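Long-range contact in acid phosphatase (Mycobacterium tuberculosis, PDB 2A6P), which dephosphorylates a broad range of phosphate monoesters, among them fructose 1,6-bisphosphate, and so can sustain gluconeogenesis: residues H18-W23 / V35-G41. Residues are numbered along the deposited sequence; the frame is centred on the assembly and turned at random.
Sequences HGETAW and VELTDTG. With SO4 (sulfate ion), chain C.
V35 lays its CG2 methyl over one face of the W23 indole, 3.8 Å from the centroid of the five-membered ring and 8° off the ring normal, a CH-pi contact; R28 adds a cation-pi contact to the same side chain. The other ring, the H18 imidazole, is held by its edges. Its ND1 donates to G19 O at 2.6 Å, in the ring plane and onto a lone pair of the carbonyl, while NE2 gives a weak bond to O3 of a sulfate lying at the ring edge. The in-plane bond from ND1 helps fix the ring's rotation and turns NE2 toward the sulfate. L37 CD2 packs against that same carbonyl, 3.5 Å from G19 O.

T21 links the two halves. With OG1 set between its backbone N and carbonyl carbon (chi1 64°), the hydroxyl donates to sulfate O2 at 2.9 Å, and CB presses tightly on V35 CG1, the two side chains crossing at about a right angle.

Farther along, E20 O accepts from T38 N at 3.0 Å, nearly straight at the hydrogen, and also receives CA-H contacts from L37 and G41. The E20 side chain is extended, and T38 OG1 donates to its OE2 at 2.9 Å from the anti side, 26° out of the carboxylate plane. That hydroxyl in turn accepts from G41 N, so T38 N-caps helix 39-53, while the bond to E20 OE2 probably helps hold the capping hydroxyl in place.

R17 NH2 and T30 OG1 also hydrogen-bond the sulfate, and H152 meets the H18 ring. The whole illustrates the phosphate pocket of the histidine phosphatase superfamily, built on the RHG motif (R17, H18, G19) at the C-terminal end of strand 13-17, where H18 is the inferred phosphohistidine nucleophile and the sulfate probably mimics substrate phosphate.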
ATOM      1  N   HIS A  18      -3.146   1.810  16.219  1.00 14.20           N
ATOM      2  CA  HIS A  18      -3.657   1.172  17.422  1.00 12.76           C
ATOM      3  C   HIS A  18      -4.937   0.373  17.117  1.00 13.29           C
ATOM      4  O   HIS A  18      -5.565   0.539  16.065  1.00 11.66           O
ATOM      5  CB  HIS A  18      -3.949   2.229  18.484  1.00 10.51           C
ATOM      6  CG  HIS A  18      -4.997   3.215  18.085  1.00 10.26           C
ATOM      7  ND1 HIS A  18      -6.333   2.886  17.997  1.00 11.74           N
ATOM      8  CD2 HIS A  18      -4.908   4.523  17.748  1.00  7.53           C
ATOM      9  CE1 HIS A  18      -7.021   3.952  17.624  1.00 11.69           C
ATOM     10  NE2 HIS A  18      -6.180   4.958  17.468  1.00  9.85           N
ATOM     11  N   GLY A  19      -5.323  -0.483  18.055  1.00 13.29           N
ATOM     12  CA  GLY A  19      -6.507  -1.296  17.881  1.00 13.27           C
ATOM     13  C   GLY A  19      -7.792  -0.499  17.945  1.00 15.95           C
ATOM     14  O   GLY A  19      -7.791   0.726  18.163  1.00 14.03           O
ATOM     15  N   GLU A  20      -8.891  -1.223  17.754  1.00 17.02           N
ATOM     16  CA  GLU A  20     -10.248  -0.687  17.763  1.00 18.95           C
ATOM     17  C   GLU A  20     -10.714  -0.110  19.112  1.00 19.39           C
ATOM     18  O   GLU A  20     -10.319  -0.587  20.179  1.00 18.75           O
ATOM     19  CB  GLU A  20     -11.202  -1.804  17.317  1.00 20.47           C
ATOM     20  CG  GLU A  20     -12.673  -1.545  17.576  1.00 24.58           C
ATOM     21  CD  GLU A  20     -13.527  -2.793  17.359  1.00 28.45           C
ATOM     22  OE1 GLU A  20     -13.674  -3.236  16.190  1.00 27.39           O
ATOM     23  OE2 GLU A  20     -14.041  -3.339  18.366  1.00 30.46           O
ATOM     24  N   THR A  21     -11.551   0.921  19.042  1.00 19.75           N
ATOM     25  CA  THR A  21     -12.124   1.558  20.227  1.00 21.28           C
ATOM     26  C   THR A  21     -13.621   1.738  19.940  1.00 22.80           C
ATOM     27  O   THR A  21     -14.073   1.512  18.812  1.00 24.72           O
ATOM     28  CB  THR A  21     -11.506   2.954  20.504  1.00 21.01           C
ATOM     29  OG1 THR A  21     -11.831   3.850  19.429  1.00 20.32           O
ATOM     30  CG2 THR A  21      -9.980   2.855  20.649  1.00 19.65           C
ATOM     31  N   ALA A  22     -14.384   2.138  20.952  1.00 22.87           N
ATOM     32  CA  ALA A  22     -15.820   2.362  20.781  1.00 24.42           C
ATOM     33  C   ALA A  22     -16.096   3.476  19.770  1.00 25.32           C
ATOM     34  O   ALA A  22     -17.146   3.483  19.126  1.00 28.17           O
ATOM     35  CB  ALA A  22     -16.461   2.714  22.129  1.00 23.77           C
ATOM     36  N   TRP A  23     -15.156   4.415  19.635  1.00 24.55           N
ATOM     37  CA  TRP A  23     -15.305   5.535  18.705  1.00 23.53           C
ATOM     38  C   TRP A  23     -14.921   5.185  17.262  1.00 24.35           C
ATOM     39  O   TRP A  23     -15.596   5.599  16.315  1.00 23.37           O
ATOM     40  CB  TRP A  23     -14.472   6.731  19.184  1.00 23.84           C
ATOM     41  CG  TRP A  23     -15.094   7.530  20.302  1.00 22.86           C
ATOM     42  CD1 TRP A  23     -15.875   7.053  21.319  1.00 23.19           C
ATOM     43  CD2 TRP A  23     -14.955   8.943  20.532  1.00 22.24           C
ATOM     44  NE1 TRP A  23     -16.229   8.082  22.167  1.00 23.26           N
ATOM     45  CE2 TRP A  23     -15.677   9.251  21.707  1.00 22.56           C
ATOM     46  CE3 TRP A  23     -14.288   9.978  19.858  1.00 20.60           C
ATOM     47  CZ2 TRP A  23     -15.751  10.554  22.224  1.00 21.93           C
ATOM     48  CZ3 TRP A  23     -14.364  11.272  20.373  1.00 20.44           C
ATOM     49  CH2 TRP A  23     -15.090  11.546  21.544  1.00 21.88           C
ATOM     50  N   VAL A  35      -9.817   7.600  24.574  1.00 27.20           N
ATOM     51  CA  VAL A  35     -10.756   6.494  24.456  1.00 26.33           C
ATOM     52  C   VAL A  35      -9.978   5.197  24.674  1.00 26.75           C
ATOM     53  O   VAL A  35      -8.812   5.092  24.295  1.00 27.13           O
ATOM     54  CB  VAL A  35     -11.422   6.490  23.059  1.00 26.39           C
ATOM     55  CG1 VAL A  35     -12.352   5.305  22.917  1.00 28.00           C
ATOM     56  CG2 VAL A  35     -12.196   7.776  22.860  1.00 27.14           C
ATOM     57  N   GLU A  36     -10.617   4.212  25.291  1.00 25.95           N
ATOM     58  CA  GLU A  36      -9.961   2.939  25.556  1.00 26.91           C
ATOM     59  C   GLU A  36     -10.135   1.948  24.407  1.00 25.93           C
ATOM     60  O   GLU A  36     -11.039   2.087  23.589  1.00 24.78           O
ATOM     61  CB  GLU A  36     -10.533   2.312  26.833  1.00 29.58           C
ATOM     62  CG  GLU A  36     -10.308   3.126  28.094  1.00 34.10           C
ATOM     63  CD  GLU A  36      -8.844   3.160  28.495  1.00 37.33           C
ATOM     64  OE1 GLU A  36      -8.283   4.273  28.602  1.00 39.16           O
ATOM     65  OE2 GLU A  36      -8.258   2.069  28.700  1.00 39.46           O
ATOM     66  N   LEU A  37      -9.247   0.960  24.353  1.00 24.14           N
ATOM     67  CA  LEU A  37      -9.315  -0.088  23.348  1.00 23.75           C
ATOM     68  C   LEU A  37     -10.467  -0.987  23.780  1.00 24.52           C
ATOM     69  O   LEU A  37     -10.717  -1.134  24.974  1.00 23.86           O
ATOM     70  CB  LEU A  37      -8.034  -0.930  23.348  1.00 22.33           C
ATOM     71  CG  LEU A  37      -6.697  -0.346  22.892  1.00 22.68           C
ATOM     72  CD1 LEU A  37      -5.634  -1.436  23.010  1.00 22.30           C
ATOM     73  CD2 LEU A  37      -6.781   0.149  21.449  1.00 21.60           C
ATOM     74  N   THR A  38     -11.187  -1.568  22.833  1.00 24.77           N
ATOM     75  CA  THR A  38     -12.262  -2.487  23.197  1.00 24.84           C
ATOM     76  C   THR A  38     -11.568  -3.824  23.407  1.00 25.99           C
ATOM     77  O   THR A  38     -10.367  -3.942  23.170  1.00 27.03           O
ATOM     78  CB  THR A  38     -13.278  -2.636  22.070  1.00 24.45           C
ATOM     79  OG1 THR A  38     -12.606  -3.057  20.875  1.00 26.62           O
ATOM     80  CG2 THR A  38     -13.971  -1.309  21.814  1.00 24.51           C
ATOM     81  N   ASP A  39     -12.297  -4.831  23.869  1.00 27.63           N
ATOM     82  CA  ASP A  39     -11.675  -6.133  24.060  1.00 29.41           C
ATOM     83  C   ASP A  39     -11.207  -6.632  22.699  1.00 28.57           C
ATOM     84  O   ASP A  39     -10.225  -7.365  22.596  1.00 27.70           O
ATOM     85  CB  ASP A  39     -12.663  -7.130  24.675  1.00 33.34           C
ATOM     86  CG  ASP A  39     -12.902  -6.871  26.149  1.00 38.17           C
ATOM     87  OD1 ASP A  39     -11.910  -6.823  26.915  1.00 39.48           O
ATOM     88  OD2 ASP A  39     -14.080  -6.713  26.546  1.00 42.04           O
ATOM     89  N   THR A  40     -11.926  -6.235  21.655  1.00 28.01           N
ATOM     90  CA  THR A  40     -11.564  -6.627  20.308  1.00 29.54           C
ATOM     91  C   THR A  40     -10.284  -5.870  19.974  1.00 28.92           C
ATOM     92  O   THR A  40      -9.418  -6.371  19.260  1.00 29.30           O
ATOM     93  CB  THR A  40     -12.674  -6.262  19.291  1.00 30.21           C
ATOM     94  OG1 THR A  40     -13.886  -6.943  19.640  1.00 31.43           O
ATOM     95  CG2 THR A  40     -12.270  -6.680  17.887  1.00 30.91           C
ATOM     96  N   GLY A  41     -10.168  -4.664  20.512  1.00 28.45           N
ATOM     97  CA  GLY A  41      -8.981  -3.864  20.274  1.00 28.83           C
ATOM     98  C   GLY A  41      -7.739  -4.473  20.902  1.00 29.23           C
ATOM     99  O   GLY A  41      -6.659  -4.429  20.319  1.00 29.55           O
TER
HETATM  100  S   SO4 C 204      -9.779   6.177  16.495  1.00 41.53           S
HETATM  101  O1  SO4 C 204      -9.721   4.953  15.633  1.00 43.69           O
HETATM  102  O2  SO4 C 204     -10.274   5.720  17.895  1.00 44.06           O
HETATM  103  O3  SO4 C 204      -8.469   6.667  16.684  1.00 44.41           O
HETATM  104  O4  SO4 C 204     -10.861   6.948  15.946  1.00 46.25           O